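PDB 2B1E: exocyst complex component EXO70 from Saccharomyces cerevisiae, which helps tether secretory vesicles to sites of exocytosis as a subunit of the exocyst complex and plays a role in assembling that complex. Local coordinates for residues 469-474 with 535-540; 491-496 with 528-533; 539-542 with 546-549. All blocks are in the same frame, centred on the assembly; numbering follows the deposited sequence.

Overall arrangement
All three contacts gather at one end of a long chain built of helices without strands, their centres 58 to 71 Å from its centre. Contact 1 joins the ends of helices 440-473 and 512-537; contact 2 ties helix 483-504, which lies between them in sequence, to the same helix 512-537, with the two contact centres about 10 Å apart. V471 CG2 lies 3.7 Å from F533 CD1, linking contacts 1 and 2. Contact 3 folds the loop that leads on to helix 552-563, its centre about 12 Å from contact 1, with which it shares D539 and S540. I548 packs against both others: CD1 lies 3.9 Å from K538 CA and CG2 3.7 Å from Y530 OH.

Contact 1 of 3, residues 469-474 with 535-540; sequences DSVFID and SRYKDS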
ATOM      1  N   ASP A 469       6.431   1.132  56.599  1.00 21.24           N
ATOM      2  CA  ASP A 469       6.446  -0.134  57.321  1.00 23.20           C
ATOM      3  C   ASP A 469       7.168  -0.024  58.669  1.00 22.66           C
ATOM      4  O   ASP A 469       6.740  -0.623  59.652  1.00 22.10           O
ATOM      5  CB  ASP A 469       7.113  -1.229  56.482  1.00 25.93           C
ATOM      6  CG  ASP A 469       6.202  -1.789  55.404  1.00 29.74           C
ATOM      7  OD1 ASP A 469       6.654  -2.707  54.687  1.00 32.40           O
ATOM      8  OD2 ASP A 469       5.046  -1.326  55.267  1.00 31.29           O
ATOM      9  N   SER A 470       8.262   0.731  58.718  1.00 23.06           N
ATOM     10  CA  SER A 470       9.002   0.872  59.967  1.00 23.63           C
ATOM     11  C   SER A 470       8.142   1.582  61.014  1.00 24.22           C
ATOM     12  O   SER A 470       8.229   1.292  62.211  1.00 25.45           O
ATOM     13  CB  SER A 470      10.297   1.662  59.751  1.00 24.18           C
ATOM     14  OG  SER A 470      10.063   3.061  59.758  1.00 25.97           O
ATOM     15  N   VAL A 471       7.310   2.512  60.560  1.00 20.55           N
ATOM     16  CA  VAL A 471       6.443   3.240  61.470  1.00 19.09           C
ATOM     17  C   VAL A 471       5.309   2.336  61.980  1.00 18.44           C
ATOM     18  O   VAL A 471       5.047   2.275  63.180  1.00 15.07           O
ATOM     19  CB  VAL A 471       5.866   4.484  60.781  1.00 19.89           C
ATOM     20  CG1 VAL A 471       4.966   5.254  61.742  1.00 19.40           C
ATOM     21  CG2 VAL A 471       7.010   5.373  60.307  1.00 20.32           C
ATOM     22  N   PHE A 472       4.653   1.624  61.071  1.00 17.01           N
ATOM     23  CA  PHE A 472       3.562   0.738  61.460  1.00 20.17           C
ATOM     24  C   PHE A 472       4.021  -0.303  62.480  1.00 20.03           C
ATOM     25  O   PHE A 472       3.404  -0.473  63.532  1.00 18.18           O
ATOM     26  CB  PHE A 472       2.997   0.020  60.234  1.00 21.66           C
ATOM     27  CG  PHE A 472       1.967   0.809  59.483  1.00 23.58           C
ATOM     28  CD1 PHE A 472       2.097   2.187  59.323  1.00 25.74           C
ATOM     29  CD2 PHE A 472       0.886   0.165  58.891  1.00 26.21           C
ATOM     30  CE1 PHE A 472       1.166   2.909  58.580  1.00 26.64           C
ATOM     31  CE2 PHE A 472      -0.050   0.880  58.145  1.00 28.49           C
ATOM     32  CZ  PHE A 472       0.094   2.256  57.990  1.00 27.62           C
ATOM     33  N   ILE A 473       5.120  -0.978  62.169  1.00 22.57           N
ATOM     34  CA  ILE A 473       5.665  -2.026  63.032  1.00 26.58           C
ATOM     35  C   ILE A 473       5.990  -1.513  64.440  1.00 28.46           C
ATOM     36  O   ILE A 473       5.994  -2.272  65.410  1.00 27.67           O
ATOM     37  CB  ILE A 473       6.947  -2.639  62.398  1.00 28.32           C
ATOM     38  CG1 ILE A 473       7.301  -3.954  63.096  1.00 29.04           C
ATOM     39  CG2 ILE A 473       8.112  -1.661  62.499  1.00 29.80           C
ATOM     40  CD1 ILE A 473       6.463  -5.116  62.639  1.00 28.75           C
ATOM     41  N   ASP A 474       6.239  -0.216  64.544  1.00 29.79           N
ATOM     42  CA  ASP A 474       6.585   0.403  65.813  1.00 31.26           C
ATOM     43  C   ASP A 474       5.441   1.213  66.433  1.00 32.83           C
ATOM     44  O   ASP A 474       5.651   1.973  67.373  1.00 34.31           O
ATOM     45  CB  ASP A 474       7.832   1.280  65.599  1.00 32.67           C
ATOM     46  CG  ASP A 474       8.213   2.092  66.826  1.00 33.39           C
ATOM     47  OD1 ASP A 474       7.722   3.236  66.961  1.00 29.63           O
ATOM     48  OD2 ASP A 474       9.003   1.581  67.654  1.00 34.27           O
ATOM     49  N   SER A 535       6.902  14.815  61.762  1.00 12.10           N
ATOM     50  CA  SER A 535       5.996  15.369  62.762  1.00 14.26           C
ATOM     51  C   SER A 535       5.682  14.357  63.866  1.00 15.50           C
ATOM     52  O   SER A 535       5.529  14.712  65.029  1.00 12.92           O
ATOM     53  CB  SER A 535       4.699  15.813  62.091  1.00 16.62           C
ATOM     54  OG  SER A 535       3.789  16.335  63.044  1.00 23.92           O
ATOM     55  N   ARG A 536       5.606  13.089  63.493  1.00 15.08           N
ATOM     56  CA  ARG A 536       5.294  12.036  64.446  1.00 16.95           C
ATOM     57  C   ARG A 536       6.417  11.799  65.461  1.00 16.04           C
ATOM     58  O   ARG A 536       6.158  11.487  66.633  1.00 12.50           O
ATOM     59  CB  ARG A 536       4.993  10.738  63.684  1.00 17.59           C
ATOM     60  CG  ARG A 536       4.553   9.562  64.558  1.00 22.74           C
ATOM     61  CD  ARG A 536       4.360   8.265  63.751  1.00 25.54           C
ATOM     62  NE  ARG A 536       3.152   8.259  62.921  1.00 30.44           N
ATOM     63  CZ  ARG A 536       3.111   8.573  61.629  1.00 35.01           C
ATOM     64  NH1 ARG A 536       4.219   8.928  60.979  1.00 35.34           N
ATOM     65  NH2 ARG A 536       1.955   8.530  60.977  1.00 34.20           N
ATOM     66  N   TYR A 537       7.661  11.978  65.030  1.00 13.52           N
ATOM     67  CA  TYR A 537       8.795  11.709  65.910  1.00 14.60           C
ATOM     68  C   TYR A 537       9.748  12.840  66.288  1.00 14.53           C
ATOM     69  O   TYR A 537      10.646  12.629  67.102  1.00 15.33           O
ATOM     70  CB  TYR A 537       9.640  10.595  65.307  1.00 13.63           C
ATOM     71  CG  TYR A 537       8.933   9.274  65.155  1.00 16.09           C
ATOM     72  CD1 TYR A 537       8.622   8.767  63.893  1.00 15.09           C
ATOM     73  CD2 TYR A 537       8.631   8.497  66.275  1.00 16.33           C
ATOM     74  CE1 TYR A 537       8.034   7.504  63.750  1.00 17.43           C
ATOM     75  CE2 TYR A 537       8.047   7.253  66.143  1.00 15.83           C
ATOM     76  CZ  TYR A 537       7.755   6.756  64.887  1.00 16.00           C
ATOM     77  OH  TYR A 537       7.205   5.494  64.782  1.00 16.26           O
ATOM     78  N   LYS A 538       9.580  14.020  65.709  1.00 14.92           N
ATOM     79  CA  LYS A 538      10.499  15.112  65.995  1.00 16.00           C
ATOM     80  C   LYS A 538      10.628  15.432  67.482  1.00 17.08           C
ATOM     81  O   LYS A 538      11.725  15.707  67.977  1.00 17.53           O
ATOM     82  CB  LYS A 538      10.080  16.378  65.232  1.00 18.31           C
ATOM     83  CG  LYS A 538       8.742  16.941  65.662  1.00 22.61           C
ATOM     84  CD  LYS A 538       8.435  18.254  64.957  1.00 28.95           C
ATOM     85  CE  LYS A 538       9.323  19.387  65.473  1.00 30.36           C
ATOM     86  NZ  LYS A 538       8.964  19.784  66.869  1.00 31.49           N
ATOM     87  N   ASP A 539       9.522  15.380  68.207  1.00 15.52           N
ATOM     88  CA  ASP A 539       9.582  15.716  69.620  1.00 16.30           C
ATOM     89  C   ASP A 539      10.079  14.609  70.535  1.00 16.17           C
ATOM     90  O   ASP A 539       9.868  14.664  71.746  1.00 14.95           O
ATOM     91  CB  ASP A 539       8.224  16.238  70.095  1.00 17.27           C
ATOM     92  CG  ASP A 539       7.897  17.596  69.509  1.00 19.51           C
ATOM     93  OD1 ASP A 539       8.830  18.417  69.400  1.00 19.39           O
ATOM     94  OD2 ASP A 539       6.720  17.846  69.171  1.00 19.65           O
ATOM     95  N   SER A 540      10.739  13.605  69.959  1.00 16.25           N
ATOM     96  CA  SER A 540      11.296  12.523  70.761  1.00 18.74           C
ATOM     97  C   SER A 540      12.621  13.027  71.336  1.00 19.90           C
ATOM     98  O   SER A 540      13.158  12.447  72.274  1.00 20.38           O
ATOM     99  CB  SER A 540      11.557  11.279  69.905  1.00 21.89           C
ATOM    100  OG  SER A 540      10.365  10.790  69.313  1.00 21.08           O
TER
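V471 CG1 sits over one face of the R536 guanidinium, 3.5 Å above its plane and displaced toward the rim, while V471 CG2 and D474 OD1 come to the edge of the Y537 ring. One face of that ring carries R536 CG over its centre, so the arginine stem overlies the tyrosine before bending at chi3 so that the guanidinium turns a face to V471 CG1. V471 thus works with both branches: CG1, anti to the backbone N (chi1 -179°), lies 3.7 Å from R536 CD, and CG2 approaches Y537 CE1 to 4.2 Å. The residues belong to the ends of helices 440-473 and 512-537, two members of the helical bundle that closes the Exo70 rod; helix 483-504 adds I486 and F490 against Y537. At the ring's far end Y537 OH donates to D474 OD1 over 3.2 Å, meeting the oxygen on its anti side, 30° out of the carboxylate plane. The carboxylate itself is turned 56° from the ring, and the D474 side chain also touches K489 and S480. Farther along the same segment, S540 N and S540 OG both donate to Y537 O, from the same face of its carbonyl plane.

Contact 2 of 3, residues 491-496 with 528-533; sequences RKFNEG and PMYERF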
ATOM      1  N   ARG A 491      17.832   7.377  60.352  1.00 18.27           N
ATOM      2  CA  ARG A 491      19.101   7.006  59.744  1.00 21.15           C
ATOM      3  C   ARG A 491      18.874   6.161  58.491  1.00 20.24           C
ATOM      4  O   ARG A 491      19.328   6.519  57.401  1.00 21.88           O
ATOM      5  CB  ARG A 491      19.942   6.245  60.779  1.00 23.60           C
ATOM      6  CG  ARG A 491      21.323   5.814  60.332  1.00 27.61           C
ATOM      7  CD  ARG A 491      22.063   5.155  61.507  1.00 30.47           C
ATOM      8  NE  ARG A 491      22.223   6.088  62.627  1.00 32.25           N
ATOM      9  CZ  ARG A 491      21.730   5.904  63.850  1.00 34.31           C
ATOM     10  NH1 ARG A 491      21.038   4.812  64.145  1.00 33.05           N
ATOM     11  NH2 ARG A 491      21.918   6.828  64.779  1.00 34.90           N
ATOM     12  N   LYS A 492      18.160   5.051  58.631  1.00 20.05           N
ATOM     13  CA  LYS A 492      17.900   4.192  57.480  1.00 20.16           C
ATOM     14  C   LYS A 492      17.228   4.973  56.350  1.00 18.63           C
ATOM     15  O   LYS A 492      17.553   4.787  55.180  1.00 17.14           O
ATOM     16  CB  LYS A 492      17.035   2.997  57.886  1.00 22.55           C
ATOM     17  CG  LYS A 492      17.740   2.017  58.838  1.00 26.75           C
ATOM     18  CD  LYS A 492      16.772   0.942  59.336  1.00 31.78           C
ATOM     19  CE  LYS A 492      17.392   0.084  60.442  1.00 33.88           C
ATOM     20  NZ  LYS A 492      16.422  -0.907  61.010  1.00 36.93           N
ATOM     21  N   PHE A 493      16.283   5.843  56.684  1.00 17.11           N
ATOM     22  CA  PHE A 493      15.639   6.620  55.637  1.00 16.91           C
ATOM     23  C   PHE A 493      16.675   7.516  54.956  1.00 16.11           C
ATOM     24  O   PHE A 493      16.731   7.591  53.731  1.00 18.48           O
ATOM     25  CB  PHE A 493      14.521   7.494  56.204  1.00 15.45           C
ATOM     26  CG  PHE A 493      13.935   8.440  55.190  1.00 18.82           C
ATOM     27  CD1 PHE A 493      13.079   7.974  54.194  1.00 16.49           C
ATOM     28  CD2 PHE A 493      14.298   9.788  55.186  1.00 16.89           C
ATOM     29  CE1 PHE A 493      12.597   8.838  53.207  1.00 17.89           C
ATOM     30  CE2 PHE A 493      13.827  10.652  54.209  1.00 15.46           C
ATOM     31  CZ  PHE A 493      12.976  10.179  53.215  1.00 15.77           C
ATOM     32  N   ASN A 494      17.494   8.201  55.751  1.00 16.48           N
ATOM     33  CA  ASN A 494      18.514   9.087  55.190  1.00 16.26           C
ATOM     34  C   ASN A 494      19.420   8.358  54.200  1.00 15.57           C
ATOM     35  O   ASN A 494      19.739   8.891  53.135  1.00 14.38           O
ATOM     36  CB  ASN A 494      19.378   9.702  56.302  1.00 16.00           C
ATOM     37  CG  ASN A 494      18.594  10.641  57.196  1.00 17.85           C
ATOM     38  OD1 ASN A 494      17.606  11.247  56.769  1.00 18.03           O
ATOM     39  ND2 ASN A 494      19.043  10.787  58.435  1.00 14.74           N
ATOM     40  N   GLU A 495      19.828   7.140  54.546  1.00 16.63           N
ATOM     41  CA  GLU A 495      20.694   6.360  53.665  1.00 17.93           C
ATOM     42  C   GLU A 495      19.967   5.978  52.380  1.00 15.77           C
ATOM     43  O   GLU A 495      20.546   6.019  51.298  1.00 17.35           O
ATOM     44  CB  GLU A 495      21.194   5.098  54.374  1.00 21.29           C
ATOM     45  CG  GLU A 495      22.250   5.359  55.447  1.00 24.91           C
ATOM     46  CD  GLU A 495      22.622   4.101  56.235  1.00 29.91           C
ATOM     47  OE1 GLU A 495      23.012   3.089  55.604  1.00 32.28           O
ATOM     48  OE2 GLU A 495      22.531   4.126  57.484  1.00 28.61           O
ATOM     49  N   GLY A 496      18.694   5.620  52.497  1.00 13.96           N
ATOM     50  CA  GLY A 496      17.931   5.249  51.323  1.00 12.42           C
ATOM     51  C   GLY A 496      17.660   6.453  50.448  1.00 13.13           C
ATOM     52  O   GLY A 496      17.753   6.369  49.221  1.00 13.31           O
ATOM     53  N   PRO A 528       4.816  14.210  51.302  1.00 12.31           N
ATOM     54  CA  PRO A 528       3.718  14.062  52.265  1.00 13.09           C
ATOM     55  C   PRO A 528       4.085  13.075  53.377  1.00 13.67           C
ATOM     56  O   PRO A 528       3.826  13.335  54.551  1.00 14.72           O
ATOM     57  CB  PRO A 528       2.561  13.568  51.393  1.00 16.10           C
ATOM     58  CG  PRO A 528       2.820  14.275  50.080  1.00 15.97           C
ATOM     59  CD  PRO A 528       4.327  14.089  49.915  1.00 13.41           C
ATOM     60  N   MET A 529       4.706  11.958  53.010  1.00 14.03           N
ATOM     61  CA  MET A 529       5.087  10.960  54.001  1.00 14.82           C
ATOM     62  C   MET A 529       6.156  11.445  54.975  1.00 14.62           C
ATOM     63  O   MET A 529       6.046  11.222  56.179  1.00 12.66           O
ATOM     64  CB  MET A 529       5.581   9.673  53.333  1.00 17.46           C
ATOM     65  CG  MET A 529       5.815   8.558  54.341  1.00 20.74           C
ATOM     66  SD  MET A 529       6.293   7.003  53.605  1.00 28.28           S
ATOM     67  CE  MET A 529       4.680   6.516  52.820  1.00 23.50           C
ATOM     68  N   TYR A 530       7.201  12.089  54.466  1.00 11.84           N
ATOM     69  CA  TYR A 530       8.251  12.563  55.357  1.00 13.07           C
ATOM     70  C   TYR A 530       7.751  13.599  56.361  1.00 12.76           C
ATOM     71  O   TYR A 530       8.180  13.601  57.517  1.00 12.20           O
ATOM     72  CB  TYR A 530       9.441  13.138  54.572  1.00 12.01           C
ATOM     73  CG  TYR A 530      10.632  13.370  55.472  1.00 10.33           C
ATOM     74  CD1 TYR A 530      11.347  12.294  56.002  1.00 12.26           C
ATOM     75  CD2 TYR A 530      10.984  14.659  55.873  1.00 10.10           C
ATOM     76  CE1 TYR A 530      12.378  12.493  56.919  1.00 10.28           C
ATOM     77  CE2 TYR A 530      12.011  14.874  56.790  1.00  9.27           C
ATOM     78  CZ  TYR A 530      12.699  13.784  57.312  1.00 11.29           C
ATOM     79  OH  TYR A 530      13.669  13.978  58.260  1.00  6.99           O
ATOM     80  N   GLU A 531       6.862  14.490  55.928  1.00 12.66           N
ATOM     81  CA  GLU A 531       6.329  15.490  56.838  1.00 13.71           C
ATOM     82  C   GLU A 531       5.582  14.817  57.987  1.00 12.57           C
ATOM     83  O   GLU A 531       5.695  15.235  59.137  1.00 12.49           O
ATOM     84  CB  GLU A 531       5.398  16.457  56.097  1.00 19.63           C
ATOM     85  CG  GLU A 531       6.122  17.246  55.016  1.00 24.26           C
ATOM     86  CD  GLU A 531       5.295  18.367  54.434  1.00 29.85           C
ATOM     87  OE1 GLU A 531       4.196  18.087  53.898  1.00 31.78           O
ATOM     88  OE2 GLU A 531       5.756  19.529  54.506  1.00 31.66           O
ATOM     89  N   ARG A 532       4.822  13.773  57.672  1.00 11.43           N
ATOM     90  CA  ARG A 532       4.063  13.039  58.686  1.00 12.47           C
ATOM     91  C   ARG A 532       4.996  12.274  59.623  1.00 12.40           C
ATOM     92  O   ARG A 532       4.788  12.234  60.837  1.00 13.03           O
ATOM     93  CB  ARG A 532       3.093  12.070  58.003  1.00 13.59           C
ATOM     94  CG  ARG A 532       1.954  12.772  57.281  1.00 15.89           C
ATOM     95  CD  ARG A 532       1.271  11.883  56.260  1.00 14.92           C
ATOM     96  NE  ARG A 532       0.247  12.652  55.560  1.00 12.92           N
ATOM     97  CZ  ARG A 532      -0.121  12.448  54.302  1.00 10.74           C
ATOM     98  NH1 ARG A 532       0.443  11.488  53.584  1.00 15.20           N
ATOM     99  NH2 ARG A 532      -1.039  13.229  53.755  1.00 17.59           N
ATOM    100  N   PHE A 533       6.019  11.656  59.047  1.00 11.56           N
ATOM    101  CA  PHE A 533       7.007  10.891  59.807  1.00 11.67           C
ATOM    102  C   PHE A 533       7.788  11.818  60.746  1.00 13.11           C
ATOM    103  O   PHE A 533       7.962  11.529  61.939  1.00 12.74           O
ATOM    104  CB  PHE A 533       7.959  10.201  58.812  1.00 13.14           C
ATOM    105  CG  PHE A 533       9.149   9.540  59.445  1.00 12.80           C
ATOM    106  CD1 PHE A 533       8.989   8.544  60.400  1.00 17.08           C
ATOM    107  CD2 PHE A 533      10.440   9.881  59.040  1.00 16.67           C
ATOM    108  CE1 PHE A 533      10.098   7.889  60.944  1.00 14.13           C
ATOM    109  CE2 PHE A 533      11.549   9.234  59.576  1.00 15.21           C
ATOM    110  CZ  PHE A 533      11.378   8.239  60.529  1.00 16.50           C
TER
HETATM  111  O   HOH W   1      16.337  13.222  58.207  1.00 17.93           O
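F493 and Y530 meet ring to ring between helices 483-504 and 512-537, consecutive antiparallel helices that form a helical hairpin within the bundle at the end of the Exo70 rod. The rings are nearly parallel, with planes at 20°, yet slid so far apart that they barely overlap; their centroids are 5.1 Å apart. The touching is done by one flank of each ring. F493 CE2 lies 3.5 Å from Y530 CD1, and F493 CD2 lies 3.7 Å from Y530 CE1. The two side chains reach the interface with matching conformations. Each extends its CG anti to its own backbone N (chi1 173° in F493, -169° in Y530), which carries the ring out from its helix and toward the facing helix. F533, one turn beyond Y530 on the same helix and with CG likewise anti to the backbone N, stops short of helix segment 491-496 and receives Y530 CD1 at its edge, in the plane of its ring. L555 of helix 552-563 touches both side chains of the pair, and L467 of helix 440-473 touches F493 and F533, so helices 552-563 and 440-473 both pack on the aromatic group. The polar end of Y530 is provided for on the side of the chain leading to helix 552-563, where its hydroxyl is hydrogen-bonded to Y550 O. N494 follows F493 but swings its amide toward that same hydroxyl, and a single water spans the remaining distance, donating to N494 OD1 over 2.8 Å and to Y530 OH over 2.8 Å.

Contact 3 of 3, residues 539-542 with 546-549; sequences DSFK and KHIK
F541 takes the CB of H547 over one face, with the imidazole running on past the rim, in the loop that links helices 512-537 and 552-563. The ring planes are only 8° from parallel, but the rings are slid so that they barely overlap, leaving the centroids 4.7 Å apart. The tightly packed part is the histidine methylene over the middle of the phenyl ring: H547 CB makes a CH-pi contact 3.7 Å from the F541 centroid, 3° off the ring normal. Beside it H547 CG rests 3.7 Å from F541 CD1, and ND1 reaches back to 3.8 Å from F541 CB. The opposite face of the phenyl is covered from its own segment by S540 CB, also over the ring centre, so the ring is clamped between two beta-carbons. F541 CG stands anti to the carbonyl carbon (chi1 -47°), which brings the ring across to the returning chain. I548 closes the edge, its CD1 near the ring plane and 4.0 Å from F541 CE2. That isoleucine also touches F490, Y530 and Y534, anchoring the inner side of the loop on helices 483-504 and 512-537, and K487 of helix 483-504 touches the side chains of F541 and H547. The outer side is looser. H547 is only partly buried, and the lysines at the margins, K542 and K546, are exposed, with the end of K542 leading away from the facing segment. K549 turns to a salt bridge with E498 of helix 483-504. Between the two segments themselves the fit is made by a ring face and edge, a methylene and a methyl group. Because H547 CB, CG and ND1 all meet carbon atoms of F541, with no polar bond between the segments, the contact is carried by apolar and CH-pi packing and probably depends little on the protonation of H547.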
ATOM      1  N   ASP A 539       9.522  15.380  68.207  1.00 15.52           N
ATOM      2  CA  ASP A 539       9.582  15.716  69.620  1.00 16.30           C
ATOM      3  C   ASP A 539      10.079  14.609  70.535  1.00 16.17           C
ATOM      4  O   ASP A 539       9.868  14.664  71.746  1.00 14.95           O
ATOM      5  CB  ASP A 539       8.224  16.238  70.095  1.00 17.27           C
ATOM      6  CG  ASP A 539       7.897  17.596  69.509  1.00 19.51           C
ATOM      7  OD1 ASP A 539       8.830  18.417  69.400  1.00 19.39           O
ATOM      8  OD2 ASP A 539       6.720  17.846  69.171  1.00 19.65           O
ATOM      9  N   SER A 540      10.739  13.605  69.959  1.00 16.25           N
ATOM     10  CA  SER A 540      11.296  12.523  70.761  1.00 18.74           C
ATOM     11  C   SER A 540      12.621  13.027  71.336  1.00 19.90           C
ATOM     12  O   SER A 540      13.158  12.447  72.274  1.00 20.38           O
ATOM     13  CB  SER A 540      11.557  11.279  69.905  1.00 21.89           C
ATOM     14  OG  SER A 540      10.365  10.790  69.313  1.00 21.08           O
ATOM     15  N   PHE A 541      13.128  14.124  70.773  1.00 18.15           N
ATOM     16  CA  PHE A 541      14.403  14.706  71.203  1.00 19.62           C
ATOM     17  C   PHE A 541      14.229  16.140  71.723  1.00 19.61           C
ATOM     18  O   PHE A 541      13.292  16.834  71.333  1.00 18.93           O
ATOM     19  CB  PHE A 541      15.376  14.703  70.018  1.00 19.26           C
ATOM     20  CG  PHE A 541      15.421  13.398  69.284  1.00 17.50           C
ATOM     21  CD1 PHE A 541      16.046  12.292  69.845  1.00 18.94           C
ATOM     22  CD2 PHE A 541      14.796  13.261  68.050  1.00 18.37           C
ATOM     23  CE1 PHE A 541      16.045  11.068  69.192  1.00 19.66           C
ATOM     24  CE2 PHE A 541      14.787  12.043  67.384  1.00 19.55           C
ATOM     25  CZ  PHE A 541      15.412  10.940  67.955  1.00 19.04           C
ATOM     26  N   LYS A 542      15.121  16.587  72.606  1.00 22.57           N
ATOM     27  CA  LYS A 542      15.018  17.954  73.125  1.00 25.09           C
ATOM     28  C   LYS A 542      15.334  18.971  72.030  1.00 25.61           C
ATOM     29  O   LYS A 542      14.688  20.016  71.928  1.00 27.16           O
ATOM     30  CB  LYS A 542      15.962  18.167  74.311  1.00 28.02           C
ATOM     31  CG  LYS A 542      15.976  19.608  74.819  1.00 30.04           C
ATOM     32  CD  LYS A 542      15.659  19.691  76.302  1.00 33.74           C
ATOM     33  CE  LYS A 542      16.713  18.999  77.144  1.00 34.71           C
ATOM     34  NZ  LYS A 542      16.354  19.023  78.595  1.00 35.64           N
ATOM     35  N   LYS A 546      19.693  18.038  66.353  1.00 24.73           N
ATOM     36  CA  LYS A 546      20.868  17.239  66.676  1.00 25.52           C
ATOM     37  C   LYS A 546      20.747  15.746  66.408  1.00 25.87           C
ATOM     38  O   LYS A 546      21.747  15.031  66.444  1.00 25.30           O
ATOM     39  CB  LYS A 546      21.251  17.451  68.144  1.00 27.68           C
ATOM     40  CG  LYS A 546      21.765  18.845  68.446  1.00 31.09           C
ATOM     41  CD  LYS A 546      22.110  19.020  69.913  1.00 33.54           C
ATOM     42  CE  LYS A 546      23.001  20.242  70.107  1.00 36.98           C
ATOM     43  NZ  LYS A 546      22.429  21.462  69.466  1.00 37.63           N
ATOM     44  N   HIS A 547      19.539  15.266  66.126  1.00 25.13           N
ATOM     45  CA  HIS A 547      19.361  13.837  65.897  1.00 22.55           C
ATOM     46  C   HIS A 547      18.642  13.496  64.608  1.00 21.45           C
ATOM     47  O   HIS A 547      18.557  12.332  64.223  1.00 21.55           O
ATOM     48  CB  HIS A 547      18.617  13.218  67.081  1.00 24.27           C
ATOM     49  CG  HIS A 547      19.221  13.562  68.405  1.00 24.40           C
ATOM     50  ND1 HIS A 547      19.043  14.789  69.004  1.00 26.19           N
ATOM     51  CD2 HIS A 547      20.044  12.861  69.218  1.00 24.45           C
ATOM     52  CE1 HIS A 547      19.732  14.830  70.130  1.00 25.11           C
ATOM     53  NE2 HIS A 547      20.349  13.673  70.283  1.00 25.42           N
ATOM     54  N   ILE A 548      18.122  14.517  63.945  1.00 19.31           N
ATOM     55  CA  ILE A 548      17.418  14.330  62.691  1.00 16.79           C
ATOM     56  C   ILE A 548      18.112  15.184  61.637  1.00 16.04           C
ATOM     57  O   ILE A 548      18.075  16.408  61.691  1.00 14.53           O
ATOM     58  CB  ILE A 548      15.950  14.747  62.835  1.00 15.60           C
ATOM     59  CG1 ILE A 548      15.241  13.800  63.809  1.00 13.66           C
ATOM     60  CG2 ILE A 548      15.271  14.727  61.479  1.00 18.05           C
ATOM     61  CD1 ILE A 548      13.850  14.270  64.223  1.00 13.45           C
ATOM     62  N   LYS A 549      18.742  14.527  60.670  1.00 16.96           N
ATOM     63  CA  LYS A 549      19.477  15.231  59.623  1.00 16.02           C
ATOM     64  C   LYS A 549      18.680  16.251  58.811  1.00 16.27           C
ATOM     65  O   LYS A 549      19.146  17.374  58.597  1.00 13.34           O
ATOM     66  CB  LYS A 549      20.129  14.210  58.673  1.00 17.25           C
ATOM     67  CG  LYS A 549      21.118  14.808  57.676  1.00 18.71           C
ATOM     68  CD  LYS A 549      21.907  13.722  56.946  1.00 19.80           C
ATOM     69  CE  LYS A 549      22.922  14.320  55.984  1.00 22.10           C
ATOM     70  NZ  LYS A 549      23.757  13.264  55.336  1.00 21.60           N
TER